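Local coordinates for protein dermonecrotic toxin (Pasteurella multocida, PDB 2EBF) that acts as a dermonecrotic, mitogenic toxin that induces bone resorption and is associated with severe progressive atrophic rhinitis in pigs, at residues 410-413 / 414-418; 620-623 / 624-627; 653-656 / 657-661. All coordinates share one frame; numbering follows the deposited sequence.

Contact 1 of 3, residues 410-413 / 414-418; sequences VQQE and ISQFL
V410 and I414 meet one turn apart on the alpha helix 407-418, in the C2 region of the toxin. This helix follows strand 399-402 of the mixed sheet and packs against helices 425-434 and 442-452.

The backbone bonds are the regular i to i+4 series. I414 N donates to V410 O at 2.7 Å. S415 N reaches Q411 O, Q416 N reaches Q412 O, and F417 N reaches E413 O at 2.8 Å.

The apolar contact lies on the inner side. V410 CG2 comes to 4.1 Å from I414 CD1, and the two side chains cross at a slant. I414 CG1 also lies 3.3 Å from V410 O. V410 continues onto T426 and M430, and I414 onto L427 and onto F457 and A459 of strand 456-461. F417 leaves the contact and sets its ring edge-to-face with W424.

The polar side chains do different jobs. E413 OE1 is hydrogen-bonded to L427 N in the first turn of helix 425-434, which ties the two helices together. S415 OG pairs with Q419 NE2 further along the chain. On the exposed side, Q412 and Q416 lie alongside each other and point the same way, with amide planes 60° apart. Q412 is extended. Q416 bends at its second torsion (chi2 82°), which turns its amide back toward Q412 O. The angle at Q416 NE2 is too poor for a bond to Q412 O, though they are 3.0 Å apart. Q416 OE1 rests 3.6 Å from Q412 CG.

Contact 2 of 3, residues 620-623 / 624-627; sequences CMEA and GSCD. With 2PO (phosphonate), chain D.
C620 and C626 turn their side chains toward each other and join in a disulfide, SG to SG 2.0 Å. The two cysteines reach the bond differently. C620 SG stands opposite its own backbone N (chi1 -177°), while C626 SG sits beside its N and opposite its carbonyl carbon. The bridge has a dihedral of -78°, near the relaxed value for a disulfide. Both sulfurs are tied up in this form. C626 is buried, and S683 touches both cysteines. Q686 adds a further contact on C626.

The chain between the cysteines closes in a type II beta turn from E622 to S625, within the loop that joins helices 613-617 and 629-639. The C-terminal region of the toxin, of which this loop is a part, carries a thiol-protease-like catalytic triad. G624 takes the third position with positive phi, where a side chain would press on A623 O.

S625 faces back across this turn. Its N and its OG both donate to E622 O, each at 3.1 Å and from the same face of the carbonyl plane. The OG reaches that oxygen because it lies between its own N and carbonyl carbon (chi1 82°). S625 OG also passes 3.7 Å from E622 CB, so the serine lies against the base of the glutamate side chain. C626 SG also lies 3.4 Å from E622 O.

The chain then presents its backbone to the phosphonate. D627 N donates to O1P of the phosphonate at 2.9 Å. D627 CB lies 3.1 Å from the same oxygen, and D627 O is hydrogen-bonded to T725 OG1.

Contact 3 of 3, residues 653-656 / 657-661; sequences WRRE and GGMEF
R655 and F661 form an antiparallel non-hydrogen-bonded pair next to the turn of the beta hairpin of strands 643-656 and 660-673, in the C3 region. A type I' turn from G657 to E660 reverses the chain, with G658 and M659 at its centre, both with positive phi.

E656 N donates to E660 O at 2.8 Å, from above the carbonyl plane (40° out of it). The return bond, E660 N to E656 O, is weak at 3.5 Å. E656 O also receives a short but bent, weak bond from R655 NH1. Further backbone bonds join R654 with S662 and W653 with I715.

The E656 carboxylate has two partners on OE1. R654 NH1 forms a salt bridge at 2.6 Å, meeting the syn lone pair, and S662 OG is the second. W653 NE1 is satisfied by T738 OG1. R654 O takes a CA-H...O contact from F661 CA at 3.2 Å.

R655 CD lies over one face of the F661 ring, toward its rim; F661 CD1 is 3.7 Å from R655 N. R655 bends at its second torsion and lays one guanidinium face over M659 N. R655 NH1 and M659 N are both donors and do not bond. The M659 side chain crosses that of R655 at about a right angle, with SD 3.7 Å from R655 NH2.

How the contacts relate
Contacts 2 and 3 belong together. Both lie in the C3 region, with centres about 22 Å apart and nearest atoms about 7 Å apart, and they do not touch. Contact 2 holds four of the five residues of the phosphonate pocket, and S628 completes it. Contact 3 stands off from that site: the side chain of R654 is about 14 Å from the phosphonate. Contact 1 lies in the C2 region, on the other side of the chain's centre. Its centre is about 74 Å from that of contact 2 and about 67 Å from that of contact 3. All three are local, and they follow one another along the chain.

Contact 1 of 3, residues 410-413 / 414-418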
loop_
_atom_site.group_PDB
_atom_site.type_symbol
_atom_site.label_atom_id
_atom_site.label_comp_id
_atom_site.label_asym_id
_atom_site.label_seq_id
_atom_site.Cartn_x
_atom_site.Cartn_y
_atom_site.Cartn_z
ATOM N N VAL A 410 -7.919 7.965 -20.612
ATOM C CA VAL A 410 -7.766 8.232 -22.052
ATOM C C VAL A 410 -6.919 7.254 -22.881
ATOM O O VAL A 410 -6.659 7.529 -24.054
ATOM C CB VAL A 410 -7.277 9.687 -22.322
ATOM C CG1 VAL A 410 -8.259 10.704 -21.758
ATOM C CG2 VAL A 410 -5.860 9.911 -21.779
ATOM N N GLN A 411 -6.502 6.126 -22.301
ATOM C CA GLN A 411 -5.696 5.146 -23.047
ATOM C C GLN A 411 -6.432 4.628 -24.289
ATOM O O GLN A 411 -5.852 4.538 -25.370
ATOM C CB GLN A 411 -5.196 3.990 -22.154
ATOM C CG GLN A 411 -6.271 3.060 -21.556
ATOM C CD GLN A 411 -5.746 2.130 -20.445
ATOM O OE1 GLN A 411 -6.534 1.525 -19.710
ATOM N NE2 GLN A 411 -4.428 2.017 -20.321
ATOM N N GLN A 412 -7.713 4.323 -24.125
ATOM C CA GLN A 412 -8.566 3.893 -25.230
ATOM C C GLN A 412 -8.693 5.000 -26.280
ATOM O O GLN A 412 -8.563 4.741 -27.471
ATOM C CB GLN A 412 -9.933 3.480 -24.687
ATOM C CG GLN A 412 -10.957 3.013 -25.723
ATOM C CD GLN A 412 -12.357 2.839 -25.121
ATOM O OE1 GLN A 412 -13.352 2.747 -25.847
ATOM N NE2 GLN A 412 -12.435 2.798 -23.785
ATOM N N GLU A 413 -8.932 6.229 -25.828
ATOM C CA GLU A 413 -9.040 7.384 -26.724
ATOM C C GLU A 413 -7.731 7.697 -27.462
ATOM O O GLU A 413 -7.754 8.116 -28.623
ATOM C CB GLU A 413 -9.547 8.614 -25.970
ATOM C CG GLU A 413 -11.051 8.568 -25.662
ATOM C CD GLU A 413 -11.583 9.844 -25.020
ATOM O OE1 GLU A 413 -11.012 10.934 -25.247
ATOM O OE2 GLU A 413 -12.588 9.756 -24.288
ATOM N N ILE A 414 -6.596 7.487 -26.796
ATOM C CA ILE A 414 -5.294 7.614 -27.456
ATOM C C ILE A 414 -5.192 6.610 -28.593
ATOM O O ILE A 414 -4.826 6.961 -29.718
ATOM C CB ILE A 414 -4.114 7.430 -26.471
ATOM C CG1 ILE A 414 -3.993 8.660 -25.570
ATOM C CG2 ILE A 414 -2.806 7.166 -27.234
ATOM C CD1 ILE A 414 -3.089 8.468 -24.363
ATOM N N SER A 415 -5.538 5.362 -28.289
ATOM C CA SER A 415 -5.564 4.304 -29.285
ATOM C C SER A 415 -6.485 4.687 -30.445
ATOM O O SER A 415 -6.166 4.438 -31.604
ATOM C CB SER A 415 -6.002 2.991 -28.641
ATOM O OG SER A 415 -5.847 1.918 -29.544
ATOM N N GLN A 416 -7.611 5.321 -30.122
ATOM C CA GLN A 416 -8.522 5.866 -31.128
ATOM C C GLN A 416 -7.877 6.943 -32.006
ATOM O O GLN A 416 -8.005 6.903 -33.235
ATOM C CB GLN A 416 -9.788 6.411 -30.467
ATOM C CG GLN A 416 -11.016 5.530 -30.636
ATOM C CD GLN A 416 -11.095 4.373 -29.656
ATOM O OE1 GLN A 416 -12.052 4.274 -28.884
ATOM N NE2 GLN A 416 -10.102 3.487 -29.685
ATOM N N PHE A 417 -7.191 7.897 -31.378
ATOM C CA PHE A 417 -6.488 8.947 -32.104
ATOM C C PHE A 417 -5.471 8.362 -33.079
ATOM O O PHE A 417 -5.425 8.762 -34.240
ATOM C CB PHE A 417 -5.787 9.916 -31.149
ATOM C CG PHE A 417 -4.912 10.920 -31.849
ATOM C CD1 PHE A 417 -5.425 12.149 -32.250
ATOM C CD2 PHE A 417 -3.578 10.630 -32.132
ATOM C CE1 PHE A 417 -4.620 13.081 -32.907
ATOM C CE2 PHE A 417 -2.769 11.555 -32.789
ATOM C CZ PHE A 417 -3.294 12.782 -33.177
ATOM N N LEU A 418 -4.664 7.421 -32.593
ATOM C CA LEU A 418 -3.586 6.819 -33.380
ATOM C C LEU A 418 -4.092 6.067 -34.605
ATOM O O LEU A 418 -3.403 5.997 -35.622
ATOM C CB LEU A 418 -2.753 5.875 -32.513
ATOM C CG LEU A 418 -1.838 6.510 -31.466
ATOM C CD1 LEU A 418 -1.188 5.424 -30.629
ATOM C CD2 LEU A 418 -0.783 7.388 -32.121
#

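Contact 2 of 3, residues 620-623 / 624-627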
loop_
_atom_site.group_PDB
_atom_site.type_symbol
_atom_site.label_atom_id
_atom_site.label_comp_id
_atom_site.label_asym_id
_atom_site.label_seq_id
_atom_site.Cartn_x
_atom_site.Cartn_y
_atom_site.Cartn_z
ATOM N N CYS A 620 24.355 -34.549 25.439
ATOM C CA CYS A 620 23.564 -34.452 26.655
ATOM C C CYS A 620 22.103 -34.748 26.318
ATOM O O CYS A 620 21.610 -34.322 25.279
ATOM C CB CYS A 620 23.713 -33.041 27.224
ATOM S SG CYS A 620 22.873 -32.750 28.774
ATOM N N MET A 621 21.403 -35.483 27.180
ATOM C CA MET A 621 19.994 -35.785 26.897
ATOM C C MET A 621 19.044 -35.734 28.095
ATOM O O MET A 621 17.865 -36.080 27.973
ATOM C CB MET A 621 19.845 -37.092 26.107
ATOM C CG MET A 621 20.401 -38.337 26.754
ATOM S SD MET A 621 21.019 -39.464 25.474
ATOM C CE MET A 621 22.784 -39.226 25.649
ATOM N N GLU A 622 19.556 -35.297 29.242
ATOM C CA GLU A 622 18.710 -35.066 30.404
ATOM C C GLU A 622 18.270 -33.611 30.448
ATOM O O GLU A 622 19.091 -32.703 30.628
ATOM C CB GLU A 622 19.411 -35.461 31.702
ATOM C CG GLU A 622 18.567 -35.169 32.944
ATOM C CD GLU A 622 18.847 -36.111 34.097
ATOM O OE1 GLU A 622 18.001 -36.174 35.021
ATOM O OE2 GLU A 622 19.900 -36.789 34.083
ATOM N N ALA A 623 16.961 -33.420 30.279
ATOM C CA ALA A 623 16.322 -32.107 30.285
ATOM C C ALA A 623 16.778 -31.243 31.456
ATOM O O ALA A 623 16.738 -31.670 32.606
ATOM C CB ALA A 623 14.805 -32.269 30.297
ATOM N N GLY A 624 17.237 -30.039 31.150
ATOM C CA GLY A 624 17.637 -29.098 32.186
ATOM C C GLY A 624 19.086 -29.144 32.628
ATOM O O GLY A 624 19.530 -28.249 33.352
ATOM N N SER A 625 19.834 -30.164 32.204
ATOM C CA SER A 625 21.239 -30.288 32.616
ATOM C C SER A 625 22.242 -30.060 31.477
ATOM O O SER A 625 23.419 -30.385 31.607
ATOM C CB SER A 625 21.491 -31.639 33.290
ATOM O OG SER A 625 21.701 -32.653 32.328
ATOM N N CYS A 626 21.775 -29.481 30.376
ATOM C CA CYS A 626 22.603 -29.327 29.186
ATOM C C CYS A 626 22.946 -27.872 28.870
ATOM O O CYS A 626 23.429 -27.572 27.782
ATOM C CB CYS A 626 21.898 -29.959 27.981
ATOM S SG CYS A 626 21.248 -31.636 28.225
ATOM N N ASP A 627 22.718 -26.968 29.818
ATOM C CA ASP A 627 22.831 -25.524 29.533
ATOM C C ASP A 627 24.224 -25.035 29.106
ATOM O O ASP A 627 24.342 -23.993 28.449
ATOM C CB ASP A 627 22.323 -24.689 30.710
ATOM C CG ASP A 627 20.827 -24.826 30.931
ATOM O OD1 ASP A 627 20.151 -25.589 30.203
ATOM O OD2 ASP A 627 20.321 -24.154 31.851
HETATM P P 2PO D . 23.460 -27.305 33.596
HETATM O O1P 2PO D . 22.070 -27.116 32.682
HETATM O O2P 2PO D . 24.762 -26.271 33.382
HETATM O O3P 2PO D . 23.531 -28.532 34.736
#

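Contact 3 of 3, residues 653-656 / 657-661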
loop_
_atom_site.group_PDB
_atom_site.type_symbol
_atom_site.label_atom_id
_atom_site.label_comp_id
_atom_site.label_asym_id
_atom_site.label_seq_id
_atom_site.Cartn_x
_atom_site.Cartn_y
_atom_site.Cartn_z
ATOM N N TRP A 653 6.198 -20.710 24.822
ATOM C CA TRP A 653 5.350 -20.823 26.004
ATOM C C TRP A 653 4.830 -22.234 26.132
ATOM O O TRP A 653 4.588 -22.926 25.126
ATOM C CB TRP A 653 4.162 -19.845 25.945
ATOM C CG TRP A 653 4.554 -18.426 25.708
ATOM C CD1 TRP A 653 4.360 -17.719 24.561
ATOM C CD2 TRP A 653 5.236 -17.541 26.619
ATOM N NE1 TRP A 653 4.863 -16.452 24.691
ATOM C CE2 TRP A 653 5.409 -16.310 25.944
ATOM C CE3 TRP A 653 5.704 -17.663 27.942
ATOM C CZ2 TRP A 653 6.018 -15.196 26.540
ATOM C CZ3 TRP A 653 6.326 -16.547 28.539
ATOM C CH2 TRP A 653 6.490 -15.337 27.825
ATOM N N ARG A 654 4.649 -22.661 27.376
ATOM C CA ARG A 654 4.125 -23.993 27.646
ATOM C C ARG A 654 3.038 -23.910 28.720
ATOM O O ARG A 654 3.229 -23.263 29.754
ATOM C CB ARG A 654 5.243 -24.929 28.109
ATOM C CG ARG A 654 4.822 -26.399 28.224
ATOM C CD ARG A 654 5.274 -26.966 29.552
ATOM N NE ARG A 654 6.549 -27.639 29.459
ATOM C CZ ARG A 654 7.346 -27.919 30.490
ATOM N NH1 ARG A 654 7.027 -27.561 31.732
ATOM N NH2 ARG A 654 8.485 -28.549 30.268
ATOM N N ARG A 655 1.900 -24.554 28.460
ATOM C CA ARG A 655 0.810 -24.592 29.441
ATOM C C ARG A 655 1.292 -25.263 30.719
ATOM O O ARG A 655 1.930 -26.322 30.665
ATOM C CB ARG A 655 -0.418 -25.316 28.861
ATOM C CG ARG A 655 -1.557 -25.629 29.852
ATOM C CD ARG A 655 -2.110 -24.362 30.504
ATOM N NE ARG A 655 -3.524 -24.459 30.879
ATOM C CZ ARG A 655 -3.998 -25.052 31.977
ATOM N NH1 ARG A 655 -3.190 -25.666 32.836
ATOM N NH2 ARG A 655 -5.308 -25.047 32.206
ATOM N N GLU A 656 1.031 -24.616 31.853
ATOM C CA GLU A 656 1.324 -25.180 33.176
ATOM C C GLU A 656 0.034 -25.315 33.974
ATOM O O GLU A 656 -0.963 -24.684 33.647
ATOM C CB GLU A 656 2.323 -24.306 33.956
ATOM C CG GLU A 656 3.721 -24.185 33.333
ATOM C CD GLU A 656 4.498 -25.506 33.231
ATOM O OE1 GLU A 656 5.432 -25.556 32.400
ATOM O OE2 GLU A 656 4.190 -26.485 33.961
ATOM N N GLY A 657 0.071 -26.127 35.026
ATOM C CA GLY A 657 -1.066 -26.290 35.942
ATOM C C GLY A 657 -1.693 -24.976 36.367
ATOM O O GLY A 657 -0.997 -23.958 36.503
ATOM N N GLY A 658 -3.013 -24.990 36.545
ATOM C CA GLY A 658 -3.767 -23.799 36.950
ATOM C C GLY A 658 -3.683 -22.614 36.005
ATOM O O GLY A 658 -3.559 -21.473 36.455
ATOM N N MET A 659 -3.735 -22.893 34.701
ATOM C CA MET A 659 -3.843 -21.880 33.639
ATOM C C MET A 659 -2.634 -20.916 33.515
ATOM O O MET A 659 -2.733 -19.842 32.902
ATOM C CB MET A 659 -5.173 -21.111 33.760
ATOM C CG MET A 659 -5.654 -20.425 32.478
ATOM S SD MET A 659 -6.125 -21.577 31.163
ATOM C CE MET A 659 -7.010 -20.458 30.077
ATOM N N GLU A 660 -1.498 -21.303 34.084
ATOM C CA GLU A 660 -0.268 -20.537 33.919
ATOM C C GLU A 660 0.418 -20.970 32.626
ATOM O O GLU A 660 0.107 -22.030 32.085
ATOM C CB GLU A 660 0.675 -20.770 35.097
ATOM C CG GLU A 660 0.173 -20.261 36.437
ATOM C CD GLU A 660 1.311 -20.064 37.427
ATOM O OE1 GLU A 660 1.998 -19.016 37.337
ATOM O OE2 GLU A 660 1.518 -20.952 38.291
ATOM N N PHE A 661 1.335 -20.139 32.136
ATOM C CA PHE A 661 2.217 -20.502 31.025
ATOM C C PHE A 661 3.656 -20.236 31.444
ATOM O O PHE A 661 3.966 -19.160 31.963
ATOM C CB PHE A 661 1.867 -19.720 29.747
ATOM C CG PHE A 661 0.599 -20.186 29.082
ATOM C CD1 PHE A 661 0.640 -21.118 28.053
ATOM C CD2 PHE A 661 -0.643 -19.696 29.498
ATOM C CE1 PHE A 661 -0.546 -21.568 27.440
ATOM C CE2 PHE A 661 -1.825 -20.129 28.895
ATOM C CZ PHE A 661 -1.778 -21.070 27.867
#